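PDB 2Q7S: N-formylglutamate amidohydrolase from Ralstonia eutropha, which binds a zinc ion and probably acts as a hydrolase that releases formate from N-formylglutamate or a related compound. Local coordinates for residues Thr202-Leu207 against Ala283-Arg288; Val208-Arg213 against Thr279-Glu284; Lys218-Ala223 against Gln272-Leu277. All coordinates share one frame; numbering follows the deposited sequence. Where two conformers were deposited one is given.

Interaction 1. Residues Thr202-Leu207 against Ala283-Arg288; sequences TCEPGL and AEYVRR
A tyrosine-carboxylate contact, Y285 against E204, joins the start of helix 205-217 to the last turns of the C-terminal helix 267-289, in a partly buried spot near the start of strand 166-174. Y285 has CG anti to its backbone N (chi1 178°), which carries the ring outward from its own helix and points the hydroxyl end of the phenol at E204. The two flat groups are almost coplanar, their planes 8° apart, with the carboxylate lying at the ring's edge. Y285 OH donates to E204 OE2 at 2.4 Å, a length so short that the exact place of the hydroxyl, and with it the length itself, is less sure. E204 is also the N-cap of helix 205-217: its chain bends at chi2 (95°), turning the carboxylate back so that OE1 accepts a weak bond from G206 N at 3.3 Å. Glutamate suits the place because one carboxylate can cap the helix and still reach a partner on another helix. The indole of W167 donates a further bond to OE2, and N245 receives the backbone N-H of E204. Beside the cap, as modelled, Y285 OH lies 3.5 Å from G206 C, close to where a side chain would stand, which fits a glycine here. The buried L207 supplies the apolar half of the contact: its CB lies 3.8 Å from Y285 CE2 and its CD1 3.9 Å from Y285 CD2, so the leucine slants across the phenol while also touching W167. With a hydroxyl, an indole N-H and a helix N terminus all turned toward it, the carboxylate of E204 would probably be stabilised as the anion despite its partly buried setting.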
# COMPACT_ATOMS: atom_id res chain seq x y z
N THR A 202 4.22 -14.41 5.97
CA THR A 202 2.83 -13.95 5.74
C THR A 202 2.20 -14.42 4.46
O THR A 202 0.98 -14.26 4.26
CB THR A 202 2.78 -12.43 5.69
OG1 THR A 202 3.56 -12.00 4.56
CG2 THR A 202 3.30 -11.83 7.01
N CYS A 203 3.02 -14.94 3.56
CA CYS A 203 2.58 -15.51 2.30
C CYS A 203 3.19 -16.91 2.09
O CYS A 203 4.37 -17.17 2.37
CB CYS A 203 3.01 -14.61 1.17
SG CYS A 203 2.19 -14.91 -0.37
N GLU A 204 2.38 -17.82 1.58
CA GLU A 204 2.86 -19.10 1.20
C GLU A 204 3.91 -18.91 0.09
O GLU A 204 3.78 -18.03 -0.79
CB GLU A 204 1.71 -20.00 0.79
CG GLU A 204 0.84 -19.44 -0.29
CD GLU A 204 1.20 -19.89 -1.65
OE1 GLU A 204 1.94 -20.88 -1.77
OE2 GLU A 204 0.74 -19.26 -2.62
N PRO A 205 5.00 -19.66 0.18
CA PRO A 205 6.16 -19.35 -0.64
C PRO A 205 5.97 -19.43 -2.15
O PRO A 205 6.70 -18.76 -2.87
CB PRO A 205 7.20 -20.40 -0.17
CG PRO A 205 6.40 -21.48 0.43
CD PRO A 205 5.25 -20.80 1.08
N GLY A 206 5.09 -20.28 -2.63
CA GLY A 206 4.93 -20.50 -4.07
C GLY A 206 4.52 -19.20 -4.79
O GLY A 206 4.95 -18.96 -5.91
N LEU A 207 3.72 -18.37 -4.13
CA LEU A 207 3.31 -17.11 -4.75
C LEU A 207 4.42 -16.08 -4.80
O LEU A 207 4.56 -15.37 -5.80
CB LEU A 207 2.07 -16.52 -4.11
CG LEU A 207 1.57 -15.19 -4.74
CD1 LEU A 207 1.24 -15.35 -6.23
CD2 LEU A 207 0.38 -14.64 -4.00
N ALA A 283 -3.63 -14.79 -11.08
CA ALA A 283 -5.03 -15.23 -11.05
C ALA A 283 -5.09 -16.72 -11.27
O ALA A 283 -5.79 -17.43 -10.58
CB ALA A 283 -5.93 -14.49 -12.09
N GLU A 284 -4.30 -17.20 -12.23
CA GLU A 284 -4.18 -18.63 -12.53
C GLU A 284 -3.63 -19.45 -11.34
O GLU A 284 -4.11 -20.56 -11.01
CB GLU A 284 -3.26 -18.79 -13.73
CG GLU A 284 -3.85 -18.33 -15.04
CD GLU A 284 -2.90 -18.56 -16.22
OE1 GLU A 284 -1.72 -18.16 -16.11
OE2 GLU A 284 -3.31 -19.15 -17.25
N TYR A 285 -2.61 -18.91 -10.70
CA TYR A 285 -2.03 -19.51 -9.52
C TYR A 285 -3.06 -19.60 -8.37
O TYR A 285 -3.25 -20.65 -7.79
CB TYR A 285 -0.79 -18.74 -9.10
CG TYR A 285 -0.16 -19.29 -7.86
CD1 TYR A 285 0.81 -20.28 -7.92
CD2 TYR A 285 -0.57 -18.84 -6.61
CE1 TYR A 285 1.35 -20.78 -6.75
CE2 TYR A 285 -0.05 -19.33 -5.48
CZ TYR A 285 0.91 -20.29 -5.54
OH TYR A 285 1.39 -20.76 -4.37
N VAL A 286 -3.75 -18.51 -8.10
CA VAL A 286 -4.84 -18.47 -7.12
C VAL A 286 -5.97 -19.48 -7.39
O VAL A 286 -6.40 -20.13 -6.47
CB VAL A 286 -5.37 -17.01 -7.01
CG1 VAL A 286 -6.74 -16.91 -6.35
CG2 VAL A 286 -4.33 -16.22 -6.28
N ARG A 287 -6.45 -19.58 -8.64
CA ARG A 287 -7.52 -20.51 -8.99
C ARG A 287 -7.07 -21.93 -8.75
O ARG A 287 -7.85 -22.77 -8.32
CB ARG A 287 -7.95 -20.37 -10.47
CG ARG A 287 -9.06 -21.31 -10.90
CD ARG A 287 -9.72 -20.85 -12.23
NE ARG A 287 -8.71 -20.26 -13.08
CZ ARG A 287 -8.77 -19.06 -13.64
NH1 ARG A 287 -9.84 -18.29 -13.55
NH2 ARG A 287 -7.75 -18.66 -14.35
N ARG A 288 -5.83 -22.21 -9.09
CA ARG A 288 -5.27 -23.55 -8.84
C ARG A 288 -5.00 -23.88 -7.37
O ARG A 288 -4.80 -25.05 -7.01
CB ARG A 288 -3.99 -23.70 -9.63
CG ARG A 288 -4.18 -23.74 -11.14
CD ARG A 288 -2.85 -23.50 -11.83
NE ARG A 288 -2.97 -23.45 -13.28
CZ ARG A 288 -2.08 -22.88 -14.10
NH1 ARG A 288 -0.95 -22.34 -13.61
NH2 ARG A 288 -2.30 -22.86 -15.41

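Interaction 2. Residues Val208-Arg213 against Thr279-Glu284; sequences VDLVER and TLRIAE
V211 and I282 mark the closest approach of two helical segments, 208-213 and 279-284, which run in roughly opposite directions with the CA atoms of V211 and I282 7.6 Å apart. Each backbone keeps its own i to i+4 bonds, so side chains make the join. On one flank the buried L210 faces R281. A bend at chi2 (67°) folds the arginine chain so that one face of the guanidinium is laid against the leucine. L210 CD1 sits 3.6 Å above the guanidinium plane of R281, toward its rim, and also meets the aliphatic part of the arginine at R281 CG, 3.7 Å away. The other methyl, L210 CD2, lies over the same group and approaches R281 NH1 to 3.7 Å. A long arginine suits this boundary: its methylenes and flat face pack on an apolar neighbour although the residue is only partly buried. R213 and R288 bring like charge near R281, R213 NH2 standing 5.2 Å from R281 NH2; the acidic E214, which R281 also touches, may partly offset it. On the deeper flank the contact is purely apolar, V211 CG2 meeting I282 CD1 at 3.9 Å. V211 also reaches L195 of the sheet, while I282 packs on L207 of helix 205-217; branched aliphatic side chains fill such an apolar interface. Two neighbouring helices layered on a mixed sheet in this way are characteristic of an alpha/beta fold, consistent with the zinc exopeptidase clan.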
# COMPACT_ATOMS: atom_id res chain seq x y z
N VAL A 208 5.20 -15.98 -3.73
CA VAL A 208 6.36 -15.07 -3.71
C VAL A 208 7.37 -15.55 -4.81
O VAL A 208 7.95 -14.72 -5.51
CB VAL A 208 7.03 -14.99 -2.30
CG1 VAL A 208 7.97 -13.81 -2.20
CG2 VAL A 208 5.97 -14.90 -1.21
N ASP A 209 7.54 -16.86 -4.96
CA ASP A 209 8.45 -17.43 -5.96
C ASP A 209 7.95 -17.07 -7.36
O ASP A 209 8.73 -16.66 -8.21
CB ASP A 209 8.50 -18.98 -5.89
CG ASP A 209 9.32 -19.52 -4.70
OD1 ASP A 209 10.00 -18.76 -3.97
OD2 ASP A 209 9.29 -20.76 -4.52
N LEU A 210 6.64 -17.24 -7.57
CA LEU A 210 5.97 -16.88 -8.83
C LEU A 210 6.21 -15.43 -9.19
O LEU A 210 6.72 -15.13 -10.25
CB LEU A 210 4.45 -17.17 -8.77
CG LEU A 210 3.57 -17.03 -10.04
CD1 LEU A 210 4.28 -17.51 -11.32
CD2 LEU A 210 2.32 -17.83 -9.85
N VAL A 211 5.89 -14.52 -8.28
CA VAL A 211 5.99 -13.08 -8.58
C VAL A 211 7.45 -12.69 -8.88
O VAL A 211 7.74 -12.01 -9.87
CB VAL A 211 5.40 -12.20 -7.44
CG1 VAL A 211 5.74 -10.73 -7.66
CG2 VAL A 211 3.86 -12.43 -7.30
N GLU A 212 8.36 -13.15 -8.03
CA GLU A 212 9.78 -12.88 -8.23
C GLU A 212 10.28 -13.34 -9.62
O GLU A 212 10.97 -12.63 -10.31
CB GLU A 212 10.57 -13.58 -7.11
CG GLU A 212 12.08 -13.45 -7.21
CD GLU A 212 12.74 -14.18 -6.05
OE1 GLU A 212 12.81 -15.41 -6.14
OE2 GLU A 212 13.13 -13.53 -5.04
N ARG A 213 9.99 -14.59 -9.95
CA ARG A 213 10.44 -15.23 -11.19
C ARG A 213 9.84 -14.53 -12.41
O ARG A 213 10.55 -14.20 -13.36
CB ARG A 213 10.04 -16.71 -11.18
CG ARG A 213 10.28 -17.47 -12.50
CD ARG A 213 10.06 -18.97 -12.33
NE ARG A 213 8.69 -19.33 -11.90
CZ ARG A 213 8.34 -19.87 -10.72
NH1 ARG A 213 9.25 -20.16 -9.77
NH2 ARG A 213 7.05 -20.14 -10.48
N THR A 279 -0.42 -10.23 -13.43
CA THR A 279 -1.69 -10.38 -12.67
C THR A 279 -2.49 -11.55 -13.19
O THR A 279 -3.14 -12.26 -12.44
CB THR A 279 -2.51 -9.01 -12.65
OG1 THR A 279 -1.76 -7.99 -11.96
CG2 THR A 279 -3.82 -9.14 -11.89
N LEU A 280 -2.47 -11.75 -14.52
CA LEU A 280 -3.13 -12.86 -15.14
C LEU A 280 -2.48 -14.13 -14.61
O LEU A 280 -3.16 -15.10 -14.22
CB LEU A 280 -3.02 -12.76 -16.68
CG LEU A 280 -3.75 -13.81 -17.53
CD1 LEU A 280 -5.24 -13.96 -17.10
CD2 LEU A 280 -3.66 -13.47 -19.03
N ARG A 281 -1.16 -14.14 -14.56
CA ARG A 281 -0.47 -15.31 -14.02
C ARG A 281 -0.80 -15.60 -12.54
O ARG A 281 -0.94 -16.75 -12.14
CB ARG A 281 1.02 -15.12 -14.22
CG ARG A 281 1.82 -16.34 -13.86
CD ARG A 281 1.57 -17.51 -14.82
NE ARG A 281 2.23 -18.68 -14.25
CZ ARG A 281 1.71 -19.46 -13.30
NH1 ARG A 281 0.49 -19.24 -12.80
NH2 ARG A 281 2.45 -20.47 -12.84
N ILE A 282 -0.91 -14.56 -11.73
CA ILE A 282 -1.27 -14.71 -10.34
C ILE A 282 -2.70 -15.23 -10.22
O ILE A 282 -2.95 -16.03 -9.36
CB ILE A 282 -1.17 -13.36 -9.56
CG1 ILE A 282 0.28 -12.85 -9.50
CG2 ILE A 282 -1.78 -13.42 -8.14
CD1 ILE A 282 0.39 -11.44 -8.81
N ALA A 283 -3.63 -14.79 -11.08
CA ALA A 283 -5.03 -15.23 -11.05
C ALA A 283 -5.09 -16.72 -11.27
O ALA A 283 -5.79 -17.43 -10.58
CB ALA A 283 -5.93 -14.49 -12.09
N GLU A 284 -4.30 -17.20 -12.23
CA GLU A 284 -4.18 -18.63 -12.53
C GLU A 284 -3.63 -19.45 -11.34
O GLU A 284 -4.11 -20.56 -11.01
CB GLU A 284 -3.26 -18.79 -13.73
CG GLU A 284 -3.85 -18.33 -15.04
CD GLU A 284 -2.90 -18.56 -16.22
OE1 GLU A 284 -1.72 -18.16 -16.11
OE2 GLU A 284 -3.31 -19.15 -17.25

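Interaction 3. Residues Lys218-Ala223 against Gln272-Leu277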
# COMPACT_ATOMS: atom_id res chain seq x y z
N LYS A 218 11.06 -10.63 -16.96
CA LYS A 218 10.69 -9.46 -17.78
C LYS A 218 11.77 -8.37 -17.69
O LYS A 218 11.66 -7.31 -18.32
CB LYS A 218 9.33 -8.90 -17.32
CG LYS A 218 8.12 -9.82 -17.60
CD LYS A 218 6.94 -9.53 -16.66
CE LYS A 218 5.59 -10.19 -17.03
NZ LYS A 218 5.71 -11.67 -17.34
N GLY A 219 12.80 -8.63 -16.89
CA GLY A 219 13.97 -7.79 -16.84
C GLY A 219 14.09 -6.93 -15.61
O GLY A 219 15.00 -6.12 -15.53
N TYR A 220 13.16 -7.07 -14.67
CA TYR A 220 13.16 -6.23 -13.45
C TYR A 220 14.04 -6.89 -12.39
O TYR A 220 14.19 -8.10 -12.37
CB TYR A 220 11.72 -6.06 -12.94
CG TYR A 220 10.79 -5.37 -13.92
CD1 TYR A 220 10.84 -3.99 -14.09
CD2 TYR A 220 9.94 -6.10 -14.73
CE1 TYR A 220 9.99 -3.37 -14.97
CE2 TYR A 220 9.10 -5.49 -15.65
CZ TYR A 220 9.14 -4.12 -15.78
OH TYR A 220 8.33 -3.45 -16.68
N THR A 221 14.63 -6.10 -11.53
CA THR A 221 15.33 -6.62 -10.35
C THR A 221 14.30 -6.72 -9.24
O THR A 221 13.33 -5.93 -9.20
CB THR A 221 16.52 -5.70 -9.97
OG1 THR A 221 16.05 -4.37 -9.76
CG2 THR A 221 17.57 -5.71 -11.13
N VAL A 222 14.44 -7.77 -8.43
CA VAL A 222 13.49 -8.06 -7.34
C VAL A 222 14.34 -8.36 -6.09
O VAL A 222 15.32 -9.09 -6.19
CB VAL A 222 12.53 -9.24 -7.68
CG1 VAL A 222 11.52 -9.51 -6.54
CG2 VAL A 222 11.80 -9.01 -9.00
N ALA A 223 14.00 -7.72 -4.97
CA ALA A 223 14.59 -8.03 -3.65
C ALA A 223 13.44 -8.44 -2.74
O ALA A 223 12.33 -7.91 -2.89
CB ALA A 223 15.31 -6.77 -3.03
N GLN A 272 2.72 -1.09 -16.72
CA GLN A 272 1.32 -1.47 -16.57
C GLN A 272 1.04 -2.75 -17.37
O GLN A 272 0.37 -3.65 -16.90
CB GLN A 272 0.42 -0.35 -17.12
CG GLN A 272 -1.08 -0.53 -16.85
CD GLN A 272 -1.90 0.63 -17.40
OE1 GLN A 272 -1.83 0.96 -18.58
NE2 GLN A 272 -2.67 1.28 -16.52
N ARG A 273 1.57 -2.82 -18.58
CA ARG A 273 1.43 -4.01 -19.43
C ARG A 273 2.06 -5.24 -18.75
O ARG A 273 1.42 -6.25 -18.55
CB ARG A 273 2.05 -3.75 -20.80
CG ARG A 273 2.13 -4.99 -21.70
CD ARG A 273 3.54 -5.65 -21.69
NE ARG A 273 4.69 -4.90 -22.27
CZ ARG A 273 4.68 -3.84 -23.11
NH1 ARG A 273 3.56 -3.28 -23.58
NH2 ARG A 273 5.85 -3.33 -23.51
N ASP A 274 3.30 -5.10 -18.31
CA ASP A 274 3.96 -6.16 -17.54
C ASP A 274 3.18 -6.61 -16.30
O ASP A 274 3.08 -7.81 -16.01
CB ASP A 274 5.38 -5.75 -17.16
CG ASP A 274 6.29 -5.68 -18.35
OD1 ASP A 274 5.89 -6.09 -19.47
OD2 ASP A 274 7.42 -5.20 -18.17
N LEU A 275 2.60 -5.66 -15.57
CA LEU A 275 1.79 -6.00 -14.40
C LEU A 275 0.45 -6.64 -14.73
O LEU A 275 -0.05 -7.41 -13.96
CB LEU A 275 1.57 -4.79 -13.48
CG LEU A 275 2.77 -4.21 -12.78
CD1 LEU A 275 2.45 -2.89 -12.02
CD2 LEU A 275 3.35 -5.29 -11.84
N THR A 276 -0.16 -6.28 -15.88
CA THR A 276 -1.32 -6.98 -16.37
C THR A 276 -1.03 -8.45 -16.64
O THR A 276 -1.79 -9.34 -16.25
CB THR A 276 -1.89 -6.31 -17.62
OG1 THR A 276 -2.43 -5.04 -17.24
CG2 THR A 276 -2.95 -7.12 -18.19
N LEU A 277 0.05 -8.70 -17.37
CA LEU A 277 0.50 -10.06 -17.63
C LEU A 277 0.89 -10.79 -16.33
O LEU A 277 0.60 -11.99 -16.20
CB LEU A 277 1.66 -10.08 -18.63
CG LEU A 277 1.41 -10.00 -20.15
CD1 LEU A 277 1.06 -11.34 -20.78
CD2 LEU A 277 0.38 -8.98 -20.53
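The phenol of Y220 is met at its edge by the carboxylate of D274, whose plane stands 80° from that of the ring, and F193 of the neighbouring strand packs edge-to-face with the same ring. Y220 OH donates to D274 OD2 in a very short hydrogen bond of 2.5 Å. That oxygen, D274 OD2, lies near the ring plane and beside the ortho carbon too, 3.0 Å from Y220 CE2. In both residues CG is anti to the carbonyl carbon, which swings the phenol and the carboxylate toward each other. A short, acidic side chain suits this position on helix 267-289, since the long tyrosine spans most of the distance and needs only an acceptor at its end. The other carboxylate oxygen is used within the helix, where D274 OD1 forms a salt bridge with R273 NE at 3.3 Å. Thus the phenol and the guanidinium take different oxygens, which should help fix the rotation of the carboxylate and favour its charged form. K218 runs alongside D274, pointing the other way, and its CE comes to 3.6 Å from D274 O. The lysine's methylenes therefore do the touching; K218 NZ has a long, weak ion pair with E214 and stays 6.0 Å from D274 OD1. Between K218 and Y220, G219 adopts a positive phi, for which glycine is well suited, and closes helix 205-217 with a Schellman motif. What follows leads into strand 222-224, which pairs in parallel with strand 193-196: the contact fastens the helix-to-strand turn of a beta-alpha-beta unit, at one edge of the mixed sheet, to the C-terminal helix.

From the N terminus, the chain first reaches 202-207, whose partner 283-288 is the last segment of the set; interaction 1 therefore closes the widest loop. Interaction 2 closes a shorter loop within it, and interaction 3 the shortest, within both, so the three are concentric and none cross. As the chain climbs helix 205-217 and turns toward strand 222-224, its partners step back along helix 267-289, the order expected of an antiparallel pairing. Interactions 1 and 2 are continuous, with L210 packing on Y285 and L207 on I282, while V222 touches E212 between interactions 2 and 3. Together they tie the C-terminal helix to a beta-alpha-beta unit, away from the zinc site.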